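Long-range contact in fructosyl amine:oxygen oxidoreductase (Neosartorya fumigata, PDB 4WCT), which is an FAD-dependent amadoriase that oxidatively deglycates fructosyl amines, the Amadori products of glucose with amines, using oxygen as electron acceptor: residues D243-T255 with W418-Q432. Residues are numbered along the deposited sequence; the frame is centred on the assembly and turned at random. Where two conformers were deposited one is given.
Sequences DSLLDFKKQLRPT and WRPETAVDRDWRATQ
Trp-418 lays one ring face under the amide of Gln-251, in the type I' beta turn Phe-248 to Gln-251 that leads into strand 253-263; residues 418-432 belong to the loop between helix 410-413 and strand 442-443, which the contact fastens to that turn. Gln-251 NE2 stands 3.6 Å from Trp-418 CH2, the amide plane nearly perpendicular to the indole (87°), while Phe-248 CD1 and Leu-246 CD2 meet the same six-membered ring obliquely. A hydrogen bond from NE2 back to Phe-248 O, within the turn, fixes the amide's rotation and turns OE1 to the backbone of Arg-419, whose N donates to it at 2.8 Å from above the carbonyl plane. Pro-420 CB rests on Lys-249 CB. Ala-423 begins a type II turn to Arg-426, its methyl wedged against Lys-249 O and Lys-250 O. The extended Lys-250 chain takes NZ to two waters, one bound to Asp-425 N and the other to Arg-426 O, and to Gln-317. Arg-426 reaches back with CG anti to its own N (chi1 -176°), and NH1 donates to Lys-250 O (2.9 Å), which lies in the guanidinium plane. The Trp-428 ring packs on Lys-250 CG and, with CE3, on Arg-253 CG at 3.6 Å. Arg-253, bent at chi3 (68°), passes the indole; its NH2 makes a salt bridge with Asp-362 OD2, and its NH1 grips Trp-428 O at 2.9 Å and, more straightly, Ala-430 O at 2.8 Å. Gln-432 OE1, held in plane by Arg-426 NH2 at 2.9 Å, lies over the centre of the Arg-253 guanidinium without a hydrogen bond to it.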
loop_
_atom_site.group_PDB
_atom_site.type_symbol
_atom_site.label_atom_id
_atom_site.label_comp_id
_atom_site.label_asym_id
_atom_site.label_seq_id
_atom_site.Cartn_x
_atom_site.Cartn_y
_atom_site.Cartn_z
ATOM N N ASP A 243 -11.380 -1.920 -9.073
ATOM C CA ASP A 243 -11.840 -3.184 -9.611
ATOM C C ASP A 243 -13.297 -3.179 -10.000
ATOM O O ASP A 243 -13.732 -4.086 -10.709
ATOM C CB ASP A 243 -11.574 -4.281 -8.543
ATOM C CG ASP A 243 -11.647 -5.691 -9.092
ATOM O OD1 ASP A 243 -11.124 -5.954 -10.200
ATOM O OD2 ASP A 243 -12.164 -6.567 -8.325
ATOM N N SER A 244 -14.081 -2.243 -9.458
ATOM C CA SER A 244 -15.501 -2.136 -9.788
ATOM C C SER A 244 -15.783 -1.240 -11.005
ATOM O O SER A 244 -16.910 -1.247 -11.532
ATOM C CB SER A 244 -16.284 -1.636 -8.574
ATOM O OG SER A 244 -16.019 -0.262 -8.373
ATOM N N LEU A 245 -14.756 -0.570 -11.528
ATOM C CA LEU A 245 -14.937 0.458 -12.557
ATOM C C LEU A 245 -14.468 0.026 -13.930
ATOM O O LEU A 245 -14.719 0.704 -14.916
ATOM C CB LEU A 245 -14.193 1.742 -12.160
ATOM C CG LEU A 245 -14.732 2.418 -10.914
ATOM C CD1 LEU A 245 -13.878 3.629 -10.617
ATOM C CD2 LEU A 245 -16.186 2.836 -11.083
ATOM N N LEU A 246 -13.771 -1.097 -13.990
ATOM C CA LEU A 246 -13.265 -1.653 -15.234
ATOM C C LEU A 246 -13.221 -3.159 -15.055
ATOM O O LEU A 246 -12.928 -3.632 -13.963
ATOM C CB LEU A 246 -11.870 -1.117 -15.522
ATOM C CG LEU A 246 -11.139 -1.638 -16.748
ATOM C CD1 LEU A 246 -11.734 -0.973 -17.985
ATOM C CD2 LEU A 246 -9.646 -1.367 -16.646
ATOM N N ASP A 247 -13.397 -3.905 -16.140
ATOM C CA ASP A 247 -13.127 -5.329 -16.125
ATOM C C ASP A 247 -11.634 -5.617 -16.264
ATOM O O ASP A 247 -11.058 -5.477 -17.330
ATOM C CB ASP A 247 -13.916 -6.052 -17.228
ATOM C CG ASP A 247 -13.768 -7.565 -17.166
ATOM O OD1 ASP A 247 -13.064 -8.101 -16.270
ATOM O OD2 ASP A 247 -14.307 -8.230 -18.092
ATOM N N PHE A 248 -10.983 -5.850 -15.122
ATOM C CA PHE A 248 -9.564 -6.111 -15.101
ATOM C C PHE A 248 -9.220 -7.557 -15.435
ATOM O O PHE A 248 -8.037 -7.949 -15.385
ATOM C CB PHE A 248 -9.003 -5.741 -13.725
ATOM C CG PHE A 248 -8.670 -4.293 -13.576
ATOM C CD1 PHE A 248 -7.458 -3.818 -14.014
ATOM C CD2 PHE A 248 -9.579 -3.408 -13.033
ATOM C CE1 PHE A 248 -7.124 -2.489 -13.874
ATOM C CE2 PHE A 248 -9.257 -2.070 -12.904
ATOM C CZ PHE A 248 -8.023 -1.623 -13.325
ATOM N N LYS A 249 -10.222 -8.355 -15.813
ATOM C CA LYS A 249 -9.968 -9.725 -16.294
ATOM C C LYS A 249 -9.226 -10.529 -15.229
ATOM O O LYS A 249 -8.274 -11.254 -15.519
ATOM C CB LYS A 249 -9.179 -9.688 -17.606
ATOM C CG LYS A 249 -9.880 -8.884 -18.690
ATOM C CD LYS A 249 -11.234 -9.485 -19.032
ATOM C CE LYS A 249 -11.850 -8.818 -20.254
ATOM N NZ LYS A 249 -13.314 -9.057 -20.366
ATOM N N LYS A 250 -9.647 -10.335 -13.982
ATOM C CA LYS A 250 -9.092 -11.031 -12.816
ATOM C C LYS A 250 -7.688 -10.614 -12.388
ATOM O O LYS A 250 -7.152 -11.190 -11.447
ATOM C CB LYS A 250 -9.188 -12.552 -12.942
ATOM C CG LYS A 250 -10.603 -13.024 -13.201
ATOM C CD LYS A 250 -10.642 -14.551 -13.243
ATOM C CE LYS A 250 -12.017 -15.061 -13.627
ATOM N NZ LYS A 250 -12.038 -16.557 -13.621
ATOM N N GLN A 251 -7.194 -9.500 -12.921
ATOM C CA GLN A 251 -5.856 -9.075 -12.605
ATOM C C GLN A 251 -5.755 -8.430 -11.225
ATOM O O GLN A 251 -4.659 -8.347 -10.662
ATOM C CB GLN A 251 -5.296 -8.114 -13.655
ATOM C CG GLN A 251 -5.089 -8.748 -15.020
ATOM C CD GLN A 251 -4.596 -7.734 -16.021
ATOM O OE1 GLN A 251 -3.392 -7.488 -16.150
ATOM N NE2 GLN A 251 -5.521 -7.024 -16.598
ATOM N N LEU A 252 -6.878 -8.031 -10.650
ATOM C CA LEU A 252 -6.883 -7.464 -9.295
ATOM C C LEU A 252 -7.635 -8.348 -8.334
ATOM O O LEU A 252 -8.787 -8.715 -8.578
ATOM C CB LEU A 252 -7.471 -6.051 -9.296
ATOM C CG LEU A 252 -6.734 -4.971 -10.095
ATOM C CD1 LEU A 252 -7.492 -3.638 -9.937
ATOM C CD2 LEU A 252 -5.268 -4.794 -9.680
ATOM N N ARG A 253 -7.063 -8.525 -7.135
ATOM C CA ARG A 253 -7.780 -9.111 -6.020
ATOM C C ARG A 253 -7.838 -8.108 -4.889
ATOM O O ARG A 253 -6.858 -7.935 -4.190
ATOM C CB ARG A 253 -7.100 -10.384 -5.528
ATOM C CG ARG A 253 -7.861 -11.052 -4.427
ATOM C CD ARG A 253 -7.143 -12.250 -3.812
ATOM N NE ARG A 253 -5.958 -11.836 -3.072
ATOM C CZ ARG A 253 -5.047 -12.679 -2.601
ATOM N NH1 ARG A 253 -5.229 -14.004 -2.715
ATOM N NH2 ARG A 253 -3.954 -12.190 -2.035
ATOM N N PRO A 254 -8.998 -7.465 -4.685
ATOM C CA PRO A 254 -9.091 -6.598 -3.523
ATOM C C PRO A 254 -8.955 -7.405 -2.235
ATOM O O PRO A 254 -9.667 -8.381 -2.038
ATOM C CB PRO A 254 -10.485 -5.974 -3.645
ATOM C CG PRO A 254 -10.778 -6.014 -5.117
ATOM C CD PRO A 254 -10.148 -7.299 -5.593
ATOM N N THR A 255 -8.058 -6.973 -1.362
ATOM C CA THR A 255 -7.654 -7.754 -0.192
ATOM C C THR A 255 -7.355 -6.787 0.948
ATOM O O THR A 255 -6.840 -5.698 0.702
ATOM C CB THR A 255 -6.396 -8.615 -0.493
ATOM O OG1 THR A 255 -6.520 -9.273 -1.752
ATOM C CG2 THR A 255 -6.118 -9.649 0.587
ATOM N N TRP A 418 -0.258 -4.473 -18.872
ATOM C CA TRP A 418 -1.521 -5.197 -18.963
ATOM C C TRP A 418 -1.309 -6.671 -19.341
ATOM O O TRP A 418 -0.559 -6.962 -20.296
ATOM C CB TRP A 418 -2.414 -4.498 -19.980
ATOM C CG TRP A 418 -3.783 -5.014 -20.099
ATOM C CD1 TRP A 418 -4.280 -5.825 -21.088
ATOM C CD2 TRP A 418 -4.913 -4.647 -19.281
ATOM N NE1 TRP A 418 -5.588 -6.094 -20.846
ATOM C CE2 TRP A 418 -6.026 -5.338 -19.788
ATOM C CE3 TRP A 418 -5.092 -3.788 -18.189
ATOM C CZ2 TRP A 418 -7.298 -5.256 -19.197
ATOM C CZ3 TRP A 418 -6.371 -3.651 -17.654
ATOM C CH2 TRP A 418 -7.438 -4.430 -18.119
ATOM N N ARG A 419 -1.824 -7.586 -18.519
ATOM C CA ARG A 419 -1.394 -8.997 -18.582
ATOM C C ARG A 419 -2.520 -9.950 -18.135
ATOM O O ARG A 419 -2.333 -10.778 -17.236
ATOM C CB ARG A 419 -0.086 -9.228 -17.814
ATOM C CG ARG A 419 -0.063 -8.798 -16.342
ATOM C CD ARG A 419 1.371 -8.699 -15.824
ATOM N NE ARG A 419 1.444 -8.541 -14.371
ATOM C CZ ARG A 419 1.391 -7.382 -13.735
ATOM N NH1 ARG A 419 1.252 -6.250 -14.380
ATOM N NH2 ARG A 419 1.474 -7.373 -12.418
ATOM N N PRO A 420 -3.704 -9.817 -18.740
ATOM C CA PRO A 420 -4.854 -10.667 -18.377
ATOM C C PRO A 420 -4.568 -12.165 -18.521
ATOM O O PRO A 420 -5.106 -12.977 -17.754
ATOM C CB PRO A 420 -5.947 -10.218 -19.340
ATOM C CG PRO A 420 -5.203 -9.685 -20.531
ATOM C CD PRO A 420 -3.974 -9.015 -19.947
ATOM N N GLU A 421 -3.632 -12.522 -19.395
ATOM C CA GLU A 421 -3.267 -13.935 -19.549
ATOM C C GLU A 421 -2.753 -14.553 -18.260
ATOM O O GLU A 421 -2.911 -15.763 -18.032
ATOM C CB GLU A 421 -2.273 -14.141 -20.703
ATOM C CG GLU A 421 -0.862 -13.625 -20.509
ATOM C CD GLU A 421 -0.703 -12.122 -20.730
ATOM O OE1 GLU A 421 -1.692 -11.411 -21.005
ATOM O OE2 GLU A 421 0.435 -11.631 -20.567
ATOM N N THR A 422 -2.171 -13.730 -17.383
ATOM C CA THR A 422 -1.631 -14.246 -16.134
ATOM C C THR A 422 -2.701 -14.557 -15.079
ATOM O O THR A 422 -2.371 -15.079 -14.016
ATOM C CB THR A 422 -0.627 -13.260 -15.486
ATOM O OG1 THR A 422 -1.316 -12.075 -15.085
ATOM C CG2 THR A 422 0.519 -12.887 -16.453
ATOM N N ALA A 423 -3.954 -14.170 -15.318
ATOM C CA ALA A 423 -5.012 -14.244 -14.309
ATOM C C ALA A 423 -6.149 -15.168 -14.751
ATOM O O ALA A 423 -7.163 -15.307 -14.045
ATOM C CB ALA A 423 -5.591 -12.874 -14.048
ATOM N N VAL A 424 -5.940 -15.878 -15.846
ATOM C CA VAL A 424 -6.945 -16.869 -16.280
ATOM C C VAL A 424 -7.079 -17.969 -15.219
ATOM O O VAL A 424 -6.072 -18.458 -14.691
ATOM C CB VAL A 424 -6.568 -17.465 -17.661
ATOM C CG1 VAL A 424 -7.526 -18.575 -18.043
ATOM C CG2 VAL A 424 -6.582 -16.366 -18.714
ATOM N N ASP A 425 -8.311 -18.242 -14.812
ATOM C CA ASP A 425 -8.612 -19.175 -13.712
ATOM C C ASP A 425 -7.842 -18.856 -12.432
ATOM O O ASP A 425 -7.438 -19.755 -11.690
ATOM C CB ASP A 425 -8.354 -20.636 -14.094
ATOM C CG ASP A 425 -9.112 -21.051 -15.340
ATOM O OD1 ASP A 425 -10.237 -20.560 -15.534
ATOM O OD2 ASP A 425 -8.537 -21.783 -16.168
ATOM N N ARG A 426 -7.655 -17.565 -12.166
ATOM C CA ARG A 426 -6.984 -17.176 -10.935
ATOM C C ARG A 426 -7.586 -17.889 -9.714
ATOM O O ARG A 426 -8.810 -17.910 -9.511
ATOM C CB ARG A 426 -7.139 -15.678 -10.750
ATOM C CG ARG A 426 -6.399 -15.158 -9.534
ATOM C CD ARG A 426 -6.075 -13.700 -9.663
ATOM N NE ARG A 426 -5.391 -13.194 -8.480
ATOM C CZ ARG A 426 -4.958 -11.953 -8.341
ATOM N NH1 ARG A 426 -5.322 -11.023 -9.202
ATOM N NH2 ARG A 426 -4.283 -11.614 -7.255
ATOM N N ASP A 427 -6.713 -18.371 -8.834
ATOM C CA ASP A 427 -7.106 -18.858 -7.519
ATOM C C ASP A 427 -7.101 -17.734 -6.511
ATOM O O ASP A 427 -6.018 -17.252 -6.117
ATOM C CB ASP A 427 -6.110 -19.905 -7.044
ATOM C CG ASP A 427 -6.448 -20.465 -5.684
ATOM O OD1 ASP A 427 -7.511 -20.166 -5.117
ATOM O OD2 ASP A 427 -5.668 -21.328 -5.233
ATOM N N TRP A 428 -8.292 -17.258 -6.160
ATOM C CA TRP A 428 -8.399 -16.111 -5.274
ATOM C C TRP A 428 -7.842 -16.395 -3.893
ATOM O O TRP A 428 -7.674 -15.466 -3.110
ATOM C CB TRP A 428 -9.841 -15.647 -5.123
ATOM C CG TRP A 428 -10.478 -15.184 -6.396
ATOM C CD1 TRP A 428 -11.566 -15.745 -7.009
ATOM C CD2 TRP A 428 -10.043 -14.113 -7.246
ATOM N NE1 TRP A 428 -11.845 -15.080 -8.173
ATOM C CE2 TRP A 428 -10.940 -14.059 -8.333
ATOM C CE3 TRP A 428 -9.071 -13.122 -7.130
ATOM C CZ2 TRP A 428 -10.840 -13.100 -9.338
ATOM C CZ3 TRP A 428 -8.952 -12.182 -8.133
ATOM C CH2 TRP A 428 -9.884 -12.133 -9.188
ATOM N N ARG A 429 -7.770 -17.673 -3.520
ATOM C CA ARG A 429 -7.314 -18.053 -2.198
ATOM C C ARG A 429 -5.819 -18.366 -2.121
ATOM O O ARG A 429 -5.330 -18.798 -1.087
ATOM C CB ARG A 429 -8.183 -19.205 -1.644
ATOM C CG ARG A 429 -9.608 -18.746 -1.337
ATOM C CD ARG A 429 -10.514 -19.848 -0.805
ATOM N NE ARG A 429 -11.812 -19.270 -0.442
ATOM C CZ ARG A 429 -12.684 -18.839 -1.341
ATOM N NH1 ARG A 429 -12.382 -18.917 -2.626
ATOM N NH2 ARG A 429 -13.909 -18.459 -0.975
ATOM N N ALA A 430 -5.077 -18.080 -3.198
ATOM C CA ALA A 430 -3.632 -18.181 -3.180
ATOM C C ALA A 430 -3.036 -17.241 -2.154
ATOM O O ALA A 430 -3.487 -16.102 -2.000
ATOM C CB ALA A 430 -3.083 -17.866 -4.556
ATOM N N THR A 431 -2.075 -17.727 -1.371
ATOM C CA THR A 431 -1.542 -16.889 -0.303
ATOM C C THR A 431 -0.445 -15.910 -0.754
ATOM O O THR A 431 -0.062 -15.033 0.009
ATOM C CB THR A 431 -1.040 -17.739 0.875
ATOM O OG1 THR A 431 -0.126 -18.730 0.391
ATOM C CG2 THR A 431 -2.190 -18.393 1.584
ATOM N N GLN A 432 0.025 -16.051 -1.989
ATOM C CA GLN A 432 0.841 -15.021 -2.661
ATOM C C GLN A 432 2.019 -14.524 -1.826
ATOM O O GLN A 432 2.265 -13.307 -1.663
ATOM C CB GLN A 432 -0.087 -13.883 -3.152
ATOM C CG GLN A 432 -1.123 -14.423 -4.153
ATOM C CD GLN A 432 -1.736 -13.353 -5.069
ATOM O OE1 GLN A 432 -2.966 -13.226 -5.194
ATOM N NE2 GLN A 432 -0.879 -12.609 -5.734
HETATM O O HOH W 1 -7.848 -13.197 -17.371
HETATM O O HOH W 2 -10.951 -17.699 -11.194
HETATM O O HOH W 3 -10.599 -17.049 -15.987
HETATM O O HOH W 4 -1.938 -12.987 0.014
#